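Local coordinates for MIPZ (Caulobacter crescentus, PDB 2XJ9), which probably regulates placement of the division plane as a P-loop ATPase, dimerising with nucleotide, binding the nucleoid and inhibiting cell division, at residues N73-D76 against A80-E83; R84-Q89 against D115-R120. The protein carries 1 engineered substitution. All coordinates share one frame; numbering follows the deposited sequence.

Contact 1 (N73-D76 against A80-E83)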
ATOM      1  N   ASN A  73       4.889  11.760  18.942  1.00 42.95           N
ATOM      2  CA  ASN A  73       3.625  11.053  18.959  1.00 42.91           C
ATOM      3  C   ASN A  73       2.515  11.996  19.334  1.00 47.64           C
ATOM      4  O   ASN A  73       2.743  12.968  20.029  1.00 61.61           O
ATOM      5  CB  ASN A  73       3.677   9.915  19.972  1.00 48.92           C
ATOM      6  CG  ASN A  73       4.774   8.923  19.675  1.00 52.04           C
ATOM      7  OD1 ASN A  73       4.880   8.405  18.561  1.00 51.46           O
ATOM      8  ND2 ASN A  73       5.614   8.663  20.667  1.00 34.44           N
ATOM      9  N   LEU A  74       1.307  11.710  18.881  1.00 48.88           N
ATOM     10  CA  LEU A  74       0.163  12.501  19.286  1.00 45.39           C
ATOM     11  C   LEU A  74      -0.346  12.074  20.684  1.00 61.37           C
ATOM     12  O   LEU A  74      -0.814  12.918  21.452  1.00 57.28           O
ATOM     13  CB  LEU A  74      -0.939  12.436  18.227  1.00 38.98           C
ATOM     14  CG  LEU A  74      -0.421  12.253  16.794  1.00 50.38           C
ATOM     15  CD1 LEU A  74      -1.431  12.721  15.744  1.00 44.72           C
ATOM     16  CD2 LEU A  74       0.890  12.964  16.608  1.00 45.82           C
ATOM     17  N   SER A  75      -0.235  10.779  21.013  1.00 60.76           N
ATOM     18  CA  SER A  75      -0.644  10.254  22.325  1.00 48.84           C
ATOM     19  C   SER A  75       0.501   9.588  23.048  1.00 55.20           C
ATOM     20  O   SER A  75       1.653   9.737  22.669  1.00 55.41           O
ATOM     21  CB  SER A  75      -1.740   9.214  22.184  1.00 38.37           C
ATOM     22  OG  SER A  75      -2.840   9.734  21.488  1.00 48.19           O
ATOM     23  N   ASP A  76       0.162   8.847  24.100  1.00 66.80           N
ATOM     24  CA  ASP A  76       1.109   7.966  24.774  1.00 64.59           C
ATOM     25  C   ASP A  76       0.844   6.605  24.191  1.00 64.27           C
ATOM     26  O   ASP A  76       1.554   5.639  24.470  1.00 64.32           O
ATOM     27  CB  ASP A  76       0.855   7.945  26.278  1.00 76.35           C
ATOM     28  CG  ASP A  76       0.434   9.310  26.822  1.00 96.76           C
ATOM     29  OD1 ASP A  76      -0.784   9.507  27.035  1.00 90.43           O
ATOM     30  OD2 ASP A  76       1.313  10.186  27.026  1.00 85.24           O
ATOM     31  N   ALA A  80      -4.272   3.362  20.049  1.00 50.86           N
ATOM     32  CA  ALA A  80      -5.481   3.620  20.844  1.00 48.97           C
ATOM     33  C   ALA A  80      -6.192   4.866  20.355  1.00 47.12           C
ATOM     34  O   ALA A  80      -7.396   4.837  20.121  1.00 42.31           O
ATOM     35  CB  ALA A  80      -5.119   3.778  22.303  1.00 41.09           C
ATOM     36  N   LEU A  81      -5.433   5.954  20.204  1.00 37.08           N
ATOM     37  CA  LEU A  81      -5.959   7.197  19.648  1.00 40.59           C
ATOM     38  C   LEU A  81      -6.662   7.028  18.295  1.00 43.47           C
ATOM     39  O   LEU A  81      -7.552   7.804  17.942  1.00 37.78           O
ATOM     40  CB  LEU A  81      -4.847   8.243  19.524  1.00 37.41           C
ATOM     41  CG  LEU A  81      -5.321   9.562  18.913  1.00 37.16           C
ATOM     42  CD1 LEU A  81      -6.597  10.024  19.584  1.00 43.96           C
ATOM     43  CD2 LEU A  81      -4.262  10.618  19.024  1.00 46.33           C
ATOM     44  N   ALA A  82      -6.256   6.015  17.537  1.00 46.42           N
ATOM     45  CA  ALA A  82      -6.854   5.777  16.230  1.00 42.42           C
ATOM     46  C   ALA A  82      -8.346   5.538  16.371  1.00 45.36           C
ATOM     47  O   ALA A  82      -9.111   5.782  15.437  1.00 46.51           O
ATOM     48  CB  ALA A  82      -6.193   4.610  15.559  1.00 46.98           C
ATOM     49  N   GLU A  83      -8.747   5.083  17.558  1.00 48.57           N
ATOM     50  CA  GLU A  83     -10.142   4.753  17.863  1.00 49.34           C
ATOM     51  C   GLU A  83     -11.010   5.932  18.332  1.00 56.56           C
ATOM     52  O   GLU A  83     -12.213   5.934  18.097  1.00 61.12           O
ATOM     53  CB  GLU A  83     -10.200   3.651  18.918  1.00 48.65           C
ATOM     54  CG  GLU A  83      -9.280   2.478  18.644  1.00 64.93           C
ATOM     55  CD  GLU A  83      -9.557   1.815  17.300  1.00 85.19           C
ATOM     56  OE1 GLU A  83     -10.712   1.372  17.088  1.00 79.42           O
ATOM     57  OE2 GLU A  83      -8.619   1.736  16.459  1.00 67.96           O
TER
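Leu81 lays its isobutyl group across the start of the loop that follows strand 70-72, covering the hydroxymethyl of Ser75 and the base of Leu74. With CG anti to the backbone N (chi1 179°), the branch reaches out from the short helix 78-81 toward that loop, and the methyl CD2 does most of the touching. This Leu81 CD2 lies 3.9 Å from Leu74 CB, an ordinary apolar contact made at the root of the Leu74 side chain. Beside it sits the Ser75 hydroxyl: OG lies alongside CD2 and CB of Leu81, so that, across these two segments, the oxygen meets hydrocarbon. Serine suits this place by its size, since its short side chain fits beside a leucine branch with Ser75 CA and Leu81 CA 6.7 Å apart. Nearby, side chains of the connection into helix 78-81 take backbone N-H groups: Leu74 N bonds to Asp78 OD1 and Ala80 N to Asn77 OD1. Glu83 N bonds to Ala80 O, 2.9 Å away. Helix 86-103 adds further cover, with Gln89 against Leu81. Leucine suits position 81, which is buried between the loop and helix 86-103; Leu74, partly exposed, packs on Ala96 as well. Because the two segments meet through van der Waals contacts alone, burying about 109 Å² in all, the pairing depends on shape and exclusion of water more than on direction, while the directional bonds nearby probably restrain the path of the backbone.

Contact 2 (R84-Q89 against D115-R120); sequences RPEEEQ and DSAITR
Glu86 carries its carboxylate to the start of helix 117-124, where OE1 lies 3.3 Å from the CB of Ala117. Its side chain folds sharply at the second torsion (chi2 -84°), which turns the carboxylate across to the other helix. There OE1 takes a weak hydrogen bond from Ala117 N, at 3.4 Å and 155°. A negative group is well placed at this end, where the first amides of a helix lack acceptors from a preceding turn; Ser116, the N-cap, serves another of them, its OG accepting weakly from Thr119 N. Alanine's small methyl lets the carboxylate approach. Deeper in, with CG1 between the backbone N and the carbonyl carbon (chi1 59°), Ile118 holds CG2 anti to its carbonyl carbon, where it packs 4.0 Å from Gln89 CB. Beyond CG the Gln89 chain is extended, and NE2 makes a weak bond to Arg84 O, 3.0 Å away. Val90 and Phe93 continue the apolar seam along Ile118. Each segment also has its own salt bridge, Arg84 to Glu88 and Asp115 to Arg120. Two neighbouring helices, each belonging to a beta-alpha-beta crossover, thus pack together over a parallel sheet, as expected of a P-loop ATPase fold.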
ATOM      1  N   ARG A  84     -10.416   6.915  19.009  1.00 50.56           N
ATOM      2  CA  ARG A  84     -11.163   8.092  19.442  1.00 53.36           C
ATOM      3  C   ARG A  84     -11.629   8.848  18.211  1.00 48.13           C
ATOM      4  O   ARG A  84     -11.184   8.550  17.118  1.00 40.25           O
ATOM      5  CB  ARG A  84     -10.287   9.021  20.291  1.00 61.62           C
ATOM      6  CG  ARG A  84      -9.228   8.342  21.157  1.00 53.74           C
ATOM      7  CD  ARG A  84      -9.601   8.457  22.615  1.00 59.20           C
ATOM      8  NE  ARG A  84     -10.644   7.537  22.963  1.00 77.90           N
ATOM      9  CZ  ARG A  84     -11.898   7.706  23.378  1.00 84.77           C
ATOM     10  NH1 ARG A  84     -12.513   8.871  23.606  1.00 61.88           N
ATOM     11  NH2 ARG A  84     -12.546   6.575  23.584  1.00 83.83           N
ATOM     12  N   PRO A  85     -12.518   9.843  18.394  1.00 63.77           N
ATOM     13  CA  PRO A  85     -13.065  10.689  17.316  1.00 61.86           C
ATOM     14  C   PRO A  85     -12.029  11.620  16.655  1.00 63.54           C
ATOM     15  O   PRO A  85     -11.002  11.949  17.280  1.00 50.60           O
ATOM     16  CB  PRO A  85     -14.132  11.537  18.035  1.00 55.57           C
ATOM     17  CG  PRO A  85     -14.441  10.803  19.284  1.00 55.56           C
ATOM     18  CD  PRO A  85     -13.158  10.134  19.688  1.00 58.91           C
ATOM     19  N   GLU A  86     -12.313  12.041  15.415  1.00 62.12           N
ATOM     20  CA  GLU A  86     -11.440  12.962  14.668  1.00 56.77           C
ATOM     21  C   GLU A  86     -10.894  14.057  15.582  1.00 55.40           C
ATOM     22  O   GLU A  86      -9.684  14.184  15.758  1.00 52.23           O
ATOM     23  CB  GLU A  86     -12.161  13.593  13.457  1.00 49.03           C
ATOM     24  CG  GLU A  86     -12.685  12.606  12.398  1.00 73.09           C
ATOM     25  CD  GLU A  86     -11.630  12.147  11.340  1.00 82.04           C
ATOM     26  OE1 GLU A  86     -10.408  12.085  11.629  1.00 69.76           O
ATOM     27  OE2 GLU A  86     -12.039  11.836  10.194  1.00 66.83           O
ATOM     28  N   GLU A  87     -11.794  14.839  16.170  1.00 56.08           N
ATOM     29  CA  GLU A  87     -11.401  15.921  17.085  1.00 60.18           C
ATOM     30  C   GLU A  87     -10.201  15.598  17.995  1.00 49.98           C
ATOM     31  O   GLU A  87      -9.263  16.383  18.086  1.00 51.07           O
ATOM     32  CB  GLU A  87     -12.590  16.363  17.946  1.00 66.80           C
ATOM     33  CG  GLU A  87     -13.234  15.203  18.716  1.00 91.88           C
ATOM     34  CD  GLU A  87     -14.177  15.652  19.824  1.00 97.19           C
ATOM     35  OE1 GLU A  87     -14.755  14.772  20.511  1.00 84.13           O
ATOM     36  OE2 GLU A  87     -14.334  16.879  20.008  1.00100.32           O
ATOM     37  N   GLU A  88     -10.228  14.463  18.679  1.00 43.48           N
ATOM     38  CA  GLU A  88      -9.130  14.144  19.581  1.00 47.01           C
ATOM     39  C   GLU A  88      -7.840  13.901  18.820  1.00 46.71           C
ATOM     40  O   GLU A  88      -6.758  14.232  19.296  1.00 39.31           O
ATOM     41  CB  GLU A  88      -9.455  12.935  20.451  1.00 57.28           C
ATOM     42  CG  GLU A  88     -10.379  13.220  21.614  1.00 59.10           C
ATOM     43  CD  GLU A  88     -10.584  11.997  22.498  1.00 79.49           C
ATOM     44  OE1 GLU A  88     -11.755  11.713  22.839  1.00 79.76           O
ATOM     45  OE2 GLU A  88      -9.577  11.323  22.850  1.00 69.26           O
ATOM     46  N   GLN A  89      -7.953  13.301  17.640  1.00 53.04           N
ATOM     47  CA  GLN A  89      -6.774  13.038  16.816  1.00 46.87           C
ATOM     48  C   GLN A  89      -6.165  14.360  16.387  1.00 48.24           C
ATOM     49  O   GLN A  89      -4.968  14.591  16.574  1.00 46.80           O
ATOM     50  CB  GLN A  89      -7.132  12.204  15.588  1.00 45.23           C
ATOM     51  CG  GLN A  89      -7.462  10.762  15.896  1.00 42.49           C
ATOM     52  CD  GLN A  89      -8.151  10.092  14.746  1.00 40.98           C
ATOM     53  OE1 GLN A  89      -7.898  10.421  13.584  1.00 47.85           O
ATOM     54  NE2 GLN A  89      -9.028   9.152  15.051  1.00 36.19           N
ATOM     55  N   ASP A 115      -7.988   8.430   3.784  1.00 57.45           N
ATOM     56  CA  ASP A 115      -8.375   9.811   4.017  1.00 60.69           C
ATOM     57  C   ASP A 115      -8.662  10.044   5.503  1.00 63.59           C
ATOM     58  O   ASP A 115      -9.170   9.156   6.189  1.00 79.68           O
ATOM     59  CB  ASP A 115      -9.614  10.129   3.178  1.00 56.62           C
ATOM     60  CG  ASP A 115      -9.911  11.598   3.129  1.00 65.37           C
ATOM     61  OD1 ASP A 115     -11.108  11.968   3.105  1.00 66.96           O
ATOM     62  OD2 ASP A 115      -8.934  12.374   3.114  1.00 66.10           O
ATOM     63  N   SER A 116      -8.331  11.228   6.007  1.00 57.17           N
ATOM     64  CA  SER A 116      -8.630  11.558   7.401  1.00 56.00           C
ATOM     65  C   SER A 116      -8.492  13.045   7.670  1.00 55.33           C
ATOM     66  O   SER A 116      -8.001  13.807   6.832  1.00 49.04           O
ATOM     67  CB  SER A 116      -7.748  10.764   8.373  1.00 50.63           C
ATOM     68  OG  SER A 116      -6.368  11.019   8.174  1.00 39.44           O
ATOM     69  N   ALA A 117      -8.925  13.459   8.852  1.00 51.85           N
ATOM     70  CA  ALA A 117      -8.880  14.868   9.182  1.00 49.45           C
ATOM     71  C   ALA A 117      -7.427  15.301   9.272  1.00 44.49           C
ATOM     72  O   ALA A 117      -7.006  16.261   8.622  1.00 36.81           O
ATOM     73  CB  ALA A 117      -9.597  15.129  10.491  1.00 51.01           C
ATOM     74  N   ILE A 118      -6.653  14.587  10.082  1.00 39.03           N
ATOM     75  CA  ILE A 118      -5.276  14.987  10.293  1.00 36.49           C
ATOM     76  C   ILE A 118      -4.502  14.959   8.980  1.00 43.27           C
ATOM     77  O   ILE A 118      -3.692  15.831   8.693  1.00 40.07           O
ATOM     78  CB  ILE A 118      -4.613  14.146  11.363  1.00 36.70           C
ATOM     79  CG1 ILE A 118      -4.642  12.673  10.990  1.00 39.32           C
ATOM     80  CG2 ILE A 118      -5.327  14.346  12.688  1.00 36.40           C
ATOM     81  CD1 ILE A 118      -3.981  11.791  12.040  1.00 32.53           C
ATOM     82  N   THR A 119      -4.778  13.966   8.156  1.00 50.32           N
ATOM     83  CA  THR A 119      -4.192  13.958   6.832  1.00 42.92           C
ATOM     84  C   THR A 119      -4.509  15.236   6.057  1.00 42.11           C
ATOM     85  O   THR A 119      -3.601  15.897   5.577  1.00 41.59           O
ATOM     86  CB  THR A 119      -4.618  12.728   6.046  1.00 46.03           C
ATOM     87  OG1 THR A 119      -3.654  11.699   6.278  1.00 49.20           O
ATOM     88  CG2 THR A 119      -4.674  13.038   4.554  1.00 46.64           C
ATOM     89  N   ARG A 120      -5.786  15.588   5.940  1.00 38.92           N
ATOM     90  CA  ARG A 120      -6.163  16.812   5.236  1.00 39.83           C
ATOM     91  C   ARG A 120      -5.546  18.076   5.855  1.00 46.36           C
ATOM     92  O   ARG A 120      -5.247  19.052   5.166  1.00 43.96           O
ATOM     93  CB  ARG A 120      -7.673  16.962   5.239  1.00 44.06           C
ATOM     94  CG  ARG A 120      -8.429  15.765   4.741  1.00 57.23           C
ATOM     95  CD  ARG A 120      -9.492  16.281   3.807  1.00 49.98           C
ATOM     96  NE  ARG A 120     -10.074  15.238   3.031  1.00 60.05           N
ATOM     97  CZ  ARG A 120     -10.028  14.968   1.729  1.00 74.54           C
ATOM     98  NH1 ARG A 120      -9.412  15.697   0.799  1.00 74.96           N
ATOM     99  NH2 ARG A 120     -10.685  13.884   1.370  1.00 70.74           N
TER

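The chain runs straight from contact 1 into contact 2. The centres of the two contacts lie 11 Å apart, and Gln89 joins them: its NE2 packs 3.4 Å from Ala82 O. Leu81 CD1 approaches Glu88 C (4.1 Å) and Leu74 CD1 approaches Gln89 O (4.1 Å), so the start of helix 86-103 is a shared surface. Both contacts also border the loop holding Leu43, which touches Ala82 and Gln89. Contact 2 lies near the nucleotide: the side chain of Ser116 is about 12 Å from a bound nucleotide analogue and about 13 Å from a magnesium ion. Nearby, Arg44 of the second subunit packs on Asp115 and Arg120, bringing contact 2 to the dimer interface.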